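Local coordinates for UPF0062 protein MJ1593 (Methanocaldococcus jannaschii, PDB 2YX5) that is a small alpha/beta protein of the PurS family that assembles from four copies, its beta sheet running on from one subunit into the next, at residues A[1-6]-A[42-48]; A[16-22]-A[36-40]; A[55-60]-A[76-80]. All blocks are in the same frame, centred on the assembly; numbering follows the deposited sequence.

Interaction 1: residues A[1-6]-A[42-48]; sequences MYKATV and MIDIIME
Ala-4 N gives a nearly straight 2.7 Å hydrogen bond to Ile-45 O (173° at the hydrogen), one of six backbone bonds that join two antiparallel strands, two for each of the pairs Tyr-2/Met-47, Ala-4/Ile-45 and Val-6/Ile-43. The side chains of these pairs share one face. There CG2 of Val-6 meets CD1 of Ile-45 at 3.9 Å, and Met-47 O lies at the edge of the Tyr-2 ring, in its plane. At the chain start Met-1 bends over the end of the pair, bringing SD to 3.4 Å from Met-47 O.

On the other face Lys-3 NZ lies 3.2 Å from OD2 of Asp-44 in a salt bridge. The lysine chain, extended with CG anti to the backbone N (chi1 170°), crosses the aspartate side chain at a slant, so that both NZ and CE come to OD2. At the other carboxylate oxygen, OD1, Thr-5 lies alongside and points the same way, with OG1 at 3.6 Å, too long for a hydrogen bond.

Helix 52-67 packs on the face of Ala-4 and Met-47. Strand 2-10 is flanked on its other edge by strand 73-81, while strand 34-47 pairs with a strand of the second subunit.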
loop_
_atom_site.group_PDB
_atom_site.type_symbol
_atom_site.label_atom_id
_atom_site.label_comp_id
_atom_site.label_asym_id
_atom_site.label_seq_id
_atom_site.Cartn_x
_atom_site.Cartn_y
_atom_site.Cartn_z
ATOM N N MET A 1 7.523 -25.884 12.537
ATOM C CA MET A 1 7.000 -24.514 12.289
ATOM C C MET A 1 8.142 -23.544 12.026
ATOM O O MET A 1 9.132 -23.473 12.772
ATOM C CB MET A 1 6.167 -24.033 13.477
ATOM C CG MET A 1 5.056 -23.089 13.082
ATOM S SD MET A 1 4.045 -23.830 11.781
ATOM C CE MET A 1 2.776 -24.706 12.745
ATOM N N TYR A 2 7.996 -22.805 10.937
ATOM C CA TYR A 2 9.003 -21.841 10.540
ATOM C C TYR A 2 8.350 -20.519 10.169
ATOM O O TYR A 2 7.184 -20.470 9.732
ATOM C CB TYR A 2 9.793 -22.349 9.327
ATOM C CG TYR A 2 10.277 -23.786 9.409
ATOM C CD1 TYR A 2 11.629 -24.085 9.619
ATOM C CD2 TYR A 2 9.385 -24.847 9.232
ATOM C CE1 TYR A 2 12.075 -25.404 9.643
ATOM C CE2 TYR A 2 9.818 -26.163 9.255
ATOM C CZ TYR A 2 11.159 -26.437 9.460
ATOM O OH TYR A 2 11.561 -27.752 9.472
ATOM N N LYS A 3 9.130 -19.457 10.356
ATOM C CA LYS A 3 8.718 -18.112 10.032
ATOM C C LYS A 3 9.573 -17.630 8.863
ATOM O O LYS A 3 10.779 -17.440 9.000
ATOM C CB LYS A 3 8.908 -17.187 11.240
ATOM C CG LYS A 3 8.720 -15.699 10.919
ATOM C CD LYS A 3 8.906 -14.801 12.135
ATOM C CE LYS A 3 8.997 -13.353 11.715
ATOM N NZ LYS A 3 8.863 -12.430 12.862
ATOM N N ALA A 4 8.957 -17.453 7.703
ATOM C CA ALA A 4 9.703 -16.969 6.563
ATOM C C ALA A 4 9.445 -15.477 6.468
ATOM O O ALA A 4 8.309 -15.014 6.586
ATOM C CB ALA A 4 9.254 -17.664 5.288
ATOM N N THR A 5 10.502 -14.712 6.279
ATOM C CA THR A 5 10.338 -13.286 6.158
ATOM C C THR A 5 10.626 -12.871 4.714
ATOM O O THR A 5 11.721 -13.114 4.201
ATOM C CB THR A 5 11.276 -12.562 7.138
ATOM O OG1 THR A 5 10.937 -12.957 8.472
ATOM C CG2 THR A 5 11.135 -11.043 7.009
ATOM N N VAL A 6 9.635 -12.273 4.048
ATOM C CA VAL A 6 9.839 -11.827 2.677
ATOM C C VAL A 6 9.864 -10.293 2.607
ATOM O O VAL A 6 8.902 -9.639 2.997
ATOM C CB VAL A 6 8.730 -12.345 1.741
ATOM C CG1 VAL A 6 9.051 -12.008 0.283
ATOM C CG2 VAL A 6 8.578 -13.826 1.908
ATOM N N MET A 42 6.932 -5.794 4.091
ATOM C CA MET A 42 7.435 -6.939 4.794
ATOM C C MET A 42 6.301 -7.948 4.891
ATOM O O MET A 42 5.197 -7.608 5.277
ATOM C CB MET A 42 7.940 -6.547 6.179
ATOM C CG MET A 42 8.562 -7.729 6.928
ATOM S SD MET A 42 9.651 -7.302 8.335
ATOM C CE MET A 42 8.495 -7.530 9.754
ATOM N N ILE A 43 6.578 -9.184 4.497
ATOM C CA ILE A 43 5.590 -10.257 4.550
ATOM C C ILE A 43 6.108 -11.451 5.379
ATOM O O ILE A 43 7.058 -12.145 4.964
ATOM C CB ILE A 43 5.240 -10.762 3.133
ATOM C CG1 ILE A 43 4.645 -9.623 2.303
ATOM C CG2 ILE A 43 4.270 -11.918 3.219
ATOM C CD1 ILE A 43 4.513 -9.928 0.809
ATOM N N ASP A 44 5.482 -11.670 6.539
ATOM C CA ASP A 44 5.832 -12.774 7.415
ATOM C C ASP A 44 4.976 -13.996 7.153
ATOM O O ASP A 44 3.771 -13.993 7.388
ATOM C CB ASP A 44 5.693 -12.376 8.869
ATOM C CG ASP A 44 6.891 -11.593 9.362
ATOM O OD1 ASP A 44 7.785 -11.302 8.532
ATOM O OD2 ASP A 44 6.938 -11.268 10.570
ATOM N N ILE A 45 5.588 -15.057 6.656
ATOM C CA ILE A 45 4.812 -16.244 6.385
ATOM C C ILE A 45 5.115 -17.328 7.407
ATOM O O ILE A 45 6.252 -17.785 7.518
ATOM C CB ILE A 45 5.109 -16.756 4.992
ATOM C CG1 ILE A 45 4.834 -15.634 3.970
ATOM C CG2 ILE A 45 4.280 -18.020 4.731
ATOM C CD1 ILE A 45 5.328 -15.915 2.555
ATOM N N ILE A 46 4.101 -17.706 8.181
ATOM C CA ILE A 46 4.244 -18.771 9.166
ATOM C C ILE A 46 3.763 -20.072 8.517
ATOM O O ILE A 46 2.585 -20.218 8.138
ATOM C CB ILE A 46 3.460 -18.457 10.437
ATOM C CG1 ILE A 46 4.071 -17.208 11.085
ATOM C CG2 ILE A 46 3.485 -19.658 11.386
ATOM C CD1 ILE A 46 3.302 -16.690 12.258
ATOM N N MET A 47 4.695 -21.021 8.400
ATOM C CA MET A 47 4.403 -22.273 7.703
ATOM C C MET A 47 5.075 -23.546 8.244
ATOM O O MET A 47 6.041 -23.495 9.027
ATOM C CB MET A 47 4.817 -22.075 6.242
ATOM C CG MET A 47 6.233 -21.447 6.163
ATOM S SD MET A 47 6.886 -21.053 4.508
ATOM C CE MET A 47 6.282 -22.497 3.550
ATOM N N GLU A 48 4.562 -24.688 7.777
ATOM C CA GLU A 48 5.079 -26.004 8.138
ATOM C C GLU A 48 5.951 -26.548 7.008
ATOM O O GLU A 48 7.161 -26.764 7.184
ATOM C CB GLU A 48 3.919 -26.961 8.426
ATOM C CG GLU A 48 3.052 -26.494 9.602
ATOM C CD GLU A 48 2.051 -27.534 10.085
ATOM O OE1 GLU A 48 1.249 -28.049 9.256
ATOM O OE2 GLU A 48 2.067 -27.831 11.308
#

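Interaction 2: residues A[16-22]-A[36-40]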
loop_
_atom_site.group_PDB
_atom_site.type_symbol
_atom_site.label_atom_id
_atom_site.label_comp_id
_atom_site.label_asym_id
_atom_site.label_seq_id
_atom_site.Cartn_x
_atom_site.Cartn_y
_atom_site.Cartn_z
ATOM N N ASN A 16 11.232 5.581 -6.176
ATOM C CA ASN A 16 10.058 5.239 -5.401
ATOM C C ASN A 16 9.365 6.480 -4.841
ATOM O O ASN A 16 9.839 7.126 -3.893
ATOM C CB ASN A 16 10.454 4.272 -4.274
ATOM C CG ASN A 16 9.293 3.919 -3.348
ATOM O OD1 ASN A 16 8.120 3.939 -3.738
ATOM N ND2 ASN A 16 9.627 3.569 -2.113
ATOM N N PRO A 17 8.217 6.819 -5.431
ATOM C CA PRO A 17 7.410 7.971 -5.029
ATOM C C PRO A 17 7.106 7.979 -3.526
ATOM O O PRO A 17 7.057 9.045 -2.906
ATOM C CB PRO A 17 6.142 7.813 -5.872
ATOM C CG PRO A 17 6.659 7.145 -7.123
ATOM C CD PRO A 17 7.612 6.108 -6.572
ATOM N N GLU A 18 6.898 6.801 -2.938
ATOM C CA GLU A 18 6.589 6.760 -1.511
ATOM C C GLU A 18 7.792 7.256 -0.687
ATOM O O GLU A 18 7.642 8.099 0.185
ATOM C CB GLU A 18 6.200 5.353 -1.049
ATOM C CG GLU A 18 5.511 5.369 0.329
ATOM C CD GLU A 18 5.334 3.978 0.919
ATOM O OE1 GLU A 18 5.564 2.998 0.167
ATOM O OE2 GLU A 18 4.964 3.860 2.121
ATOM N N GLY A 19 8.978 6.751 -1.005
ATOM C CA GLY A 19 10.151 7.165 -0.266
ATOM C C GLY A 19 10.386 8.660 -0.386
ATOM O O GLY A 19 10.590 9.376 0.624
ATOM N N ARG A 20 10.347 9.134 -1.626
ATOM C CA ARG A 20 10.556 10.540 -1.901
ATOM C C ARG A 20 9.549 11.412 -1.165
ATOM O O ARG A 20 9.900 12.447 -0.607
ATOM C CB ARG A 20 10.485 10.773 -3.404
ATOM C CG ARG A 20 11.621 10.063 -4.131
ATOM C CD ARG A 20 11.254 9.749 -5.561
ATOM N NE ARG A 20 10.802 10.940 -6.266
ATOM C CZ ARG A 20 11.599 11.921 -6.684
ATOM N NH1 ARG A 20 12.912 11.858 -6.469
ATOM N NH2 ARG A 20 11.079 12.962 -7.331
ATOM N N THR A 21 8.306 10.964 -1.131
ATOM C CA THR A 21 7.254 11.715 -0.474
ATOM C C THR A 21 7.479 11.804 1.015
ATOM O O THR A 21 7.321 12.862 1.625
ATOM C CB THR A 21 5.894 11.065 -0.729
ATOM O OG1 THR A 21 5.669 11.038 -2.134
ATOM C CG2 THR A 21 4.769 11.839 -0.039
ATOM N N ILE A 22 7.826 10.684 1.609
ATOM C CA ILE A 22 8.055 10.672 3.026
ATOM C C ILE A 22 9.195 11.615 3.382
ATOM O O ILE A 22 9.095 12.376 4.345
ATOM C CB ILE A 22 8.347 9.249 3.506
ATOM C CG1 ILE A 22 7.063 8.422 3.375
ATOM C CG2 ILE A 22 8.859 9.275 4.933
ATOM C CD1 ILE A 22 7.199 6.957 3.681
ATOM N N GLU A 36 17.397 10.773 3.555
ATOM C CA GLU A 36 16.882 9.859 2.558
ATOM C C GLU A 36 15.938 8.832 3.172
ATOM O O GLU A 36 16.160 8.377 4.291
ATOM C CB GLU A 36 18.055 9.161 1.896
ATOM C CG GLU A 36 17.686 8.132 0.874
ATOM C CD GLU A 36 18.916 7.583 0.201
ATOM O OE1 GLU A 36 19.729 8.402 -0.278
ATOM O OE2 GLU A 36 19.076 6.347 0.150
ATOM N N VAL A 37 14.874 8.487 2.447
ATOM C CA VAL A 37 13.927 7.489 2.941
ATOM C C VAL A 37 13.652 6.417 1.891
ATOM O O VAL A 37 13.631 6.700 0.710
ATOM C CB VAL A 37 12.589 8.115 3.347
ATOM C CG1 VAL A 37 11.602 6.997 3.693
ATOM C CG2 VAL A 37 12.788 9.082 4.521
ATOM N N GLN A 38 13.454 5.187 2.330
ATOM C CA GLN A 38 13.175 4.100 1.410
ATOM C C GLN A 38 12.096 3.264 2.083
ATOM O O GLN A 38 12.047 3.219 3.305
ATOM C CB GLN A 38 14.437 3.257 1.159
ATOM C CG GLN A 38 14.811 3.100 -0.332
ATOM C CD GLN A 38 13.713 2.421 -1.199
ATOM O OE1 GLN A 38 12.590 2.936 -1.334
ATOM N NE2 GLN A 38 14.050 1.267 -1.793
ATOM N N THR A 39 11.225 2.630 1.298
ATOM C CA THR A 39 10.157 1.813 1.859
ATOM C C THR A 39 10.097 0.416 1.261
ATOM O O THR A 39 10.493 0.193 0.125
ATOM C CB THR A 39 8.788 2.506 1.719
ATOM O OG1 THR A 39 8.546 2.828 0.353
ATOM C CG2 THR A 39 8.761 3.787 2.537
ATOM N N TYR A 40 9.588 -0.521 2.053
ATOM C CA TYR A 40 9.519 -1.927 1.676
ATOM C C TYR A 40 8.269 -2.545 2.237
ATOM O O TYR A 40 7.687 -2.059 3.202
ATOM C CB TYR A 40 10.683 -2.702 2.297
ATOM C CG TYR A 40 12.027 -2.092 2.091
ATOM C CD1 TYR A 40 12.727 -2.316 0.909
ATOM C CD2 TYR A 40 12.598 -1.264 3.061
ATOM C CE1 TYR A 40 13.973 -1.731 0.680
ATOM C CE2 TYR A 40 13.851 -0.666 2.848
ATOM C CZ TYR A 40 14.537 -0.905 1.648
ATOM O OH TYR A 40 15.771 -0.330 1.385
#
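The first turns of helix 17-28 run across segment 36-40 of strand 34-47 at 140° between their N-to-C directions, in the helix-on-sheet packing of a small alpha/beta fold, and the backbones come closest where CA of Gly-19 lies 4.6 Å from CA of Gln-38. The absence of a side chain at Gly-19 permits this approach, and its carbonyl O rests against CB of Val-37.

Asn-16, the N-cap, ties the helix start to the strand. Its OD1 accepts from Glu-18 N, which sits above the carbonyl plane, while ND2 gives two bonds close to the amide plane: one to Thr-39 OG1 at 2.8 Å, the other to Gln-38 OE1 at 3.1 Å. The two amide planes are turned 77° against each other. Gln-38 OE1 also takes Thr-39 N, helped by the bend of the glutamine chain at chi2 (-60°).

Farther along the helix, Ile-22 and Val-37 cross at about a right angle, CG2 of Ile-22 lying 3.8 Å from CG1 of Val-37. Ile-43 of the second subunit packs on Val-37 and Thr-39. Thr-39 divides its two branches, with OG1 giving a weak bond to Glu-18 OE1 at 3.0 Å and CG2 meeting CD1 of Ile-22 tip to tip at 3.7 Å.

Interaction 3: residues A[55-60]-A[76-80]; sequences VKEEVE and EIKVE
Val-55 and Val-59 turn their side chains from the helix toward Val-79 and Ile-77 of the strand, forming the close-packed part of this contact. CG1 of Val-79 lies against CB of Val-55 at 3.7 Å and reaches its CG1 as well, the two side chains crossing at a slant. CG2 of Val-79 lies against the backbone of Lys-56, 3.7 Å from its N. Ile-77 and Val-59 pass each other in opposite directions. With its CG1 anti to the carbonyl carbon (chi1 -52°), the isoleucine carries CD1 on to the helix backbone, where it meets CA of Glu-60 at 3.8 Å.

The partly exposed margin is looser. The lysine chain of Lys-56 is extended until it turns at its last torsion (chi4 91°), which directs NZ to the carbonyl O of Ile-77 in a weak hydrogen bond of 3.2 Å. Of the Glu-60 side chain, CG comes to 4.0 Å from CD1 of Ile-77.

Helix 52-67 thus lies over an outer strand of the chain's sheet, its segment antiparallel in sense at 143°. Strand 73-81 pairs on its inner edge with strand 2-10; Val-55 touches Tyr-2, Val-59 touches Ala-4, and both touch Met-47 of strand 34-47.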
loop_
_atom_site.group_PDB
_atom_site.type_symbol
_atom_site.label_atom_id
_atom_site.label_comp_id
_atom_site.label_asym_id
_atom_site.label_seq_id
_atom_site.Cartn_x
_atom_site.Cartn_y
_atom_site.Cartn_z
ATOM N N VAL A 55 12.229 -24.670 3.030
ATOM C CA VAL A 55 11.167 -23.685 3.219
ATOM C C VAL A 55 11.454 -22.518 2.278
ATOM O O VAL A 55 10.571 -22.069 1.532
ATOM C CB VAL A 55 11.131 -23.157 4.672
ATOM C CG1 VAL A 55 9.947 -22.234 4.858
ATOM C CG2 VAL A 55 11.042 -24.309 5.647
ATOM N N LYS A 56 12.702 -22.048 2.327
ATOM C CA LYS A 56 13.173 -20.953 1.491
ATOM C C LYS A 56 12.866 -21.277 0.027
ATOM O O LYS A 56 12.482 -20.402 -0.752
ATOM C CB LYS A 56 14.683 -20.740 1.694
ATOM C CG LYS A 56 15.304 -19.579 0.888
ATOM C CD LYS A 56 16.809 -19.454 1.185
ATOM C CE LYS A 56 17.533 -18.437 0.291
ATOM N NZ LYS A 56 17.577 -17.056 0.845
ATOM N N GLU A 57 13.016 -22.540 -0.344
ATOM C CA GLU A 57 12.728 -22.932 -1.712
ATOM C C GLU A 57 11.247 -22.741 -1.980
ATOM O O GLU A 57 10.847 -22.244 -3.018
ATOM C CB GLU A 57 13.101 -24.400 -1.946
ATOM C CG GLU A 57 14.593 -24.656 -2.019
ATOM C CD GLU A 57 14.919 -26.096 -2.360
ATOM O OE1 GLU A 57 14.622 -26.996 -1.545
ATOM O OE2 GLU A 57 15.470 -26.328 -3.453
ATOM N N GLU A 58 10.431 -23.132 -1.023
ATOM C CA GLU A 58 9.007 -23.025 -1.215
ATOM C C GLU A 58 8.507 -21.577 -1.339
ATOM O O GLU A 58 7.733 -21.262 -2.245
ATOM C CB GLU A 58 8.284 -23.755 -0.087
ATOM C CG GLU A 58 6.900 -24.258 -0.481
ATOM C CD GLU A 58 6.130 -24.843 0.687
ATOM O OE1 GLU A 58 6.717 -25.629 1.472
ATOM O OE2 GLU A 58 4.926 -24.522 0.814
ATOM N N VAL A 59 8.952 -20.703 -0.441
ATOM C CA VAL A 59 8.514 -19.316 -0.477
ATOM C C VAL A 59 9.077 -18.696 -1.745
ATOM O O VAL A 59 8.479 -17.800 -2.340
ATOM C CB VAL A 59 8.961 -18.532 0.808
ATOM C CG1 VAL A 59 8.358 -19.186 2.038
ATOM C CG2 VAL A 59 10.465 -18.522 0.942
ATOM N N GLU A 60 10.219 -19.222 -2.170
ATOM C CA GLU A 60 10.874 -18.753 -3.377
ATOM C C GLU A 60 9.871 -18.921 -4.498
ATOM O O GLU A 60 9.691 -18.014 -5.311
ATOM C CB GLU A 60 12.113 -19.590 -3.653
ATOM C CG GLU A 60 13.367 -18.772 -3.842
ATOM C CD GLU A 60 14.606 -19.516 -3.384
ATOM O OE1 GLU A 60 14.790 -20.688 -3.797
ATOM O OE2 GLU A 60 15.394 -18.927 -2.611
ATOM N N GLU A 76 13.796 -10.565 -1.059
ATOM C CA GLU A 76 14.730 -11.411 -0.343
ATOM C C GLU A 76 13.991 -12.197 0.726
ATOM O O GLU A 76 13.020 -11.709 1.295
ATOM C CB GLU A 76 15.879 -10.601 0.249
ATOM C CG GLU A 76 15.507 -9.343 0.988
ATOM C CD GLU A 76 16.739 -8.640 1.565
ATOM O OE1 GLU A 76 17.414 -9.251 2.433
ATOM O OE2 GLU A 76 17.028 -7.487 1.149
ATOM N N ILE A 77 14.464 -13.420 0.987
ATOM C CA ILE A 77 13.835 -14.331 1.942
ATOM C C ILE A 77 14.697 -14.854 3.095
ATOM O O ILE A 77 15.765 -15.431 2.887
ATOM C CB ILE A 77 13.265 -15.563 1.187
ATOM C CG1 ILE A 77 12.367 -15.090 0.034
ATOM C CG2 ILE A 77 12.507 -16.469 2.149
ATOM C CD1 ILE A 77 12.236 -16.099 -1.088
ATOM N N LYS A 78 14.208 -14.667 4.310
ATOM C CA LYS A 78 14.880 -15.140 5.512
ATOM C C LYS A 78 13.949 -16.174 6.146
ATOM O O LYS A 78 12.752 -15.933 6.285
ATOM C CB LYS A 78 15.111 -13.980 6.482
ATOM C CG LYS A 78 15.942 -12.852 5.880
ATOM C CD LYS A 78 15.657 -11.490 6.528
ATOM C CE LYS A 78 16.346 -10.360 5.755
ATOM N NZ LYS A 78 15.999 -9.009 6.273
ATOM N N VAL A 79 14.492 -17.329 6.510
ATOM C CA VAL A 79 13.686 -18.384 7.124
ATOM C C VAL A 79 14.258 -18.739 8.494
ATOM O O VAL A 79 15.433 -19.081 8.617
ATOM C CB VAL A 79 13.652 -19.665 6.227
ATOM C CG1 VAL A 79 12.876 -20.772 6.908
ATOM C CG2 VAL A 79 13.029 -19.343 4.892
ATOM N N GLU A 80 13.430 -18.629 9.522
ATOM C CA GLU A 80 13.851 -18.965 10.867
ATOM C C GLU A 80 12.946 -20.047 11.403
ATOM O O GLU A 80 11.729 -19.972 11.231
ATOM C CB GLU A 80 13.746 -17.758 11.784
ATOM C CG GLU A 80 14.724 -16.649 11.495
ATOM C CD GLU A 80 14.568 -15.510 12.480
ATOM O OE1 GLU A 80 13.435 -14.987 12.593
ATOM O OE2 GLU A 80 15.571 -15.147 13.144
#

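In the fold
Interactions 1 and 3 lie side by side, their centres about 8 Å apart, whereas interaction 2 is on the opposite side of the chain's centre, its own centre about 25 Å from that of interaction 1. Interaction 1 builds the sheet through its backbone; interaction 3 covers the same end with a helix, and Met-47 packs its SD against Val-55 and Val-59. Interactions 1 and 2 share strand 34-47, which pairs with the second subunit along both segments. All three are partly buried, but their chemistry differs: a regular ladder with a charged pair on one face, a polar helix start bound to a strand, and an almost wholly aliphatic helix-strand seam.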